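Local coordinates for protein soluble KIT ligand (Mus musculus, PDB 2O27) that binds the receptor tyrosine kinase KIT as a noncovalent homodimer, bringing two receptors together and thereby triggering their autophosphorylation, at residues Y24-N29 / E111-I116. Sequence-based numbering, arbitrary orientation.
Sequences YMITLN and EEFFSI
I26 lays its CG2 methyl over one face of the F113 ring, and this CH-pi contact is the heart of the packing between the strand at 26-29 and the helix at 111-116. The methyl sits 3.9 Å from the centroid of the F113 ring, 23° off its normal, displaced toward the CD1 side, where I26 CG2 comes within 3.6 Å of F113 CD1. The other branch of I26 reaches back along the phenylalanine: its CD1 lies 4.0 Å from F113 CB and, more loosely, meets F114 CE1. Two residues further along the strand, L28 sets CD2 at a slant to the same ring, 4.2 Å from F113 CE1; that methyl also touches CG2 of I116, one helical turn on. F113 thus projects between the two strand side chains, its CG anti to the backbone N (chi1 176°), which sends the ring out from the helix to cross both of them at about a right angle. Within the helix, F113 CD2 stands over the centre of one F114 face, while F114 CD1 lies at the F113 edge.

Alongside, strand 26-30 is hydrogen-bonded through its backbone to the antiparallel strand 104-108, I26 with F108 and L28 with R106. That second strand leads almost directly into helix 110-124, so this last helix of the four-helix cytokine folds back onto the two-stranded sheet. Helix 43-58 closes the side where S53 touches both L28 and F113, and helix 13-18 covers F114. At the start of 24-29, Y24 OH is hydrogen-bonded to OD1 of D23 of the second subunit. No hydrogen bond joins the two segments, so their hold on each other rests on the buried fit of methyls and rings and on the CH-pi contact, not on directional polar bonds.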
loop_
_atom_site.group_PDB
_atom_site.type_symbol
_atom_site.label_atom_id
_atom_site.label_comp_id
_atom_site.label_asym_id
_atom_site.label_seq_id
_atom_site.Cartn_x
_atom_site.Cartn_y
_atom_site.Cartn_z
ATOM N N TYR A 24 -1.829 1.126 5.421
ATOM C CA TYR A 24 -2.585 1.702 4.308
ATOM C C TYR A 24 -4.070 1.654 4.700
ATOM O O TYR A 24 -4.577 0.596 5.027
ATOM C CB TYR A 24 -2.374 0.860 3.047
ATOM C CG TYR A 24 -3.038 1.417 1.814
ATOM C CD1 TYR A 24 -2.726 2.689 1.364
ATOM C CD2 TYR A 24 -3.957 0.665 1.087
ATOM C CE1 TYR A 24 -3.302 3.207 0.228
ATOM C CE2 TYR A 24 -4.549 1.183 -0.077
ATOM C CZ TYR A 24 -4.214 2.453 -0.497
ATOM O OH TYR A 24 -4.749 2.985 -1.642
ATOM N N MET A 25 -4.766 2.792 4.638
ATOM C CA MET A 25 -6.179 2.856 4.991
ATOM C C MET A 25 -7.106 2.652 3.782
ATOM O O MET A 25 -7.053 3.387 2.786
ATOM C CB MET A 25 -6.502 4.199 5.672
ATOM C CG MET A 25 -5.887 4.409 7.062
ATOM S SD MET A 25 -5.900 2.945 8.149
ATOM C CE MET A 25 -7.540 3.068 8.861
ATOM N N ILE A 26 -7.951 1.632 3.860
ATOM C CA ILE A 26 -8.859 1.379 2.762
ATOM C C ILE A 26 -10.237 1.858 3.159
ATOM O O ILE A 26 -10.820 1.370 4.126
ATOM C CB ILE A 26 -8.925 -0.105 2.401
ATOM C CG1 ILE A 26 -7.544 -0.596 1.943
ATOM C CG2 ILE A 26 -9.997 -0.323 1.331
ATOM C CD1 ILE A 26 -7.437 -2.079 1.884
ATOM N N THR A 27 -10.739 2.819 2.395
ATOM C CA THR A 27 -12.045 3.413 2.632
ATOM C C THR A 27 -13.222 2.543 2.212
ATOM O O THR A 27 -13.284 2.072 1.082
ATOM C CB THR A 27 -12.154 4.769 1.907
ATOM O OG1 THR A 27 -11.179 5.664 2.453
ATOM C CG2 THR A 27 -13.540 5.384 2.114
ATOM N N LEU A 28 -14.166 2.369 3.134
ATOM C CA LEU A 28 -15.373 1.571 2.917
ATOM C C LEU A 28 -16.589 2.227 3.602
ATOM O O LEU A 28 -16.516 2.645 4.769
ATOM C CB LEU A 28 -15.154 0.164 3.486
ATOM C CG LEU A 28 -16.312 -0.838 3.525
ATOM C CD1 LEU A 28 -16.742 -1.253 2.104
ATOM C CD2 LEU A 28 -15.871 -2.053 4.329
ATOM N N ASN A 29 -17.686 2.363 2.868
ATOM C CA ASN A 29 -18.912 2.916 3.434
ATOM C C ASN A 29 -19.510 1.672 4.071
ATOM O O ASN A 29 -20.114 0.824 3.409
ATOM C CB ASN A 29 -19.799 3.491 2.330
ATOM C CG ASN A 29 -19.094 4.587 1.557
ATOM O OD1 ASN A 29 -18.434 5.449 2.146
ATOM N ND2 ASN A 29 -19.218 4.563 0.246
ATOM N N GLU A 111 -6.081 -5.878 6.589
ATOM C CA GLU A 111 -6.515 -7.077 7.303
ATOM C C GLU A 111 -7.976 -6.931 7.658
ATOM O O GLU A 111 -8.756 -7.847 7.479
ATOM C CB GLU A 111 -5.708 -7.275 8.593
ATOM C CG GLU A 111 -4.657 -8.372 8.521
ATOM C CD GLU A 111 -5.251 -9.776 8.495
ATOM O OE1 GLU A 111 -4.498 -10.740 8.197
ATOM O OE2 GLU A 111 -6.463 -9.917 8.781
ATOM N N GLU A 112 -8.336 -5.764 8.164
ATOM C CA GLU A 112 -9.707 -5.501 8.561
ATOM C C GLU A 112 -10.661 -5.424 7.387
ATOM O O GLU A 112 -11.818 -5.869 7.471
ATOM C CB GLU A 112 -9.776 -4.185 9.329
ATOM C CG GLU A 112 -9.083 -4.232 10.673
ATOM C CD GLU A 112 -8.968 -2.868 11.321
ATOM O OE1 GLU A 112 -8.515 -2.822 12.485
ATOM O OE2 GLU A 112 -9.315 -1.851 10.676
ATOM N N PHE A 113 -10.192 -4.826 6.295
ATOM C CA PHE A 113 -11.028 -4.675 5.132
ATOM C C PHE A 113 -11.401 -6.039 4.591
ATOM O O PHE A 113 -12.582 -6.335 4.359
ATOM C CB PHE A 113 -10.307 -3.907 4.037
ATOM C CG PHE A 113 -11.093 -3.809 2.778
ATOM C CD1 PHE A 113 -12.131 -2.896 2.670
ATOM C CD2 PHE A 113 -10.834 -4.659 1.716
ATOM C CE1 PHE A 113 -12.905 -2.827 1.525
ATOM C CE2 PHE A 113 -11.600 -4.600 0.573
ATOM C CZ PHE A 113 -12.646 -3.675 0.479
ATOM N N PHE A 114 -10.380 -6.865 4.408
ATOM C CA PHE A 114 -10.572 -8.180 3.849
ATOM C C PHE A 114 -11.206 -9.182 4.800
ATOM O O PHE A 114 -11.592 -10.281 4.385
ATOM C CB PHE A 114 -9.256 -8.681 3.262
ATOM C CG PHE A 114 -8.889 -7.986 1.966
ATOM C CD1 PHE A 114 -7.896 -7.020 1.931
ATOM C CD2 PHE A 114 -9.610 -8.255 0.790
ATOM C CE1 PHE A 114 -7.625 -6.320 0.739
ATOM C CE2 PHE A 114 -9.347 -7.560 -0.389
ATOM C CZ PHE A 114 -8.360 -6.592 -0.415
ATOM N N SER A 115 -11.315 -8.786 6.069
ATOM C CA SER A 115 -11.979 -9.598 7.083
ATOM C C SER A 115 -13.475 -9.370 6.860
ATOM O O SER A 115 -14.267 -10.300 6.949
ATOM C CB SER A 115 -11.586 -9.127 8.483
ATOM O OG SER A 115 -12.382 -9.762 9.472
ATOM N N ILE A 116 -13.843 -8.118 6.577
ATOM C CA ILE A 116 -15.221 -7.731 6.299
ATOM C C ILE A 116 -15.668 -8.407 5.015
ATOM O O ILE A 116 -16.820 -8.820 4.885
ATOM C CB ILE A 116 -15.365 -6.200 6.070
ATOM C CG1 ILE A 116 -14.819 -5.429 7.273
ATOM C CG2 ILE A 116 -16.799 -5.850 5.787
ATOM C CD1 ILE A 116 -15.283 -5.961 8.612
#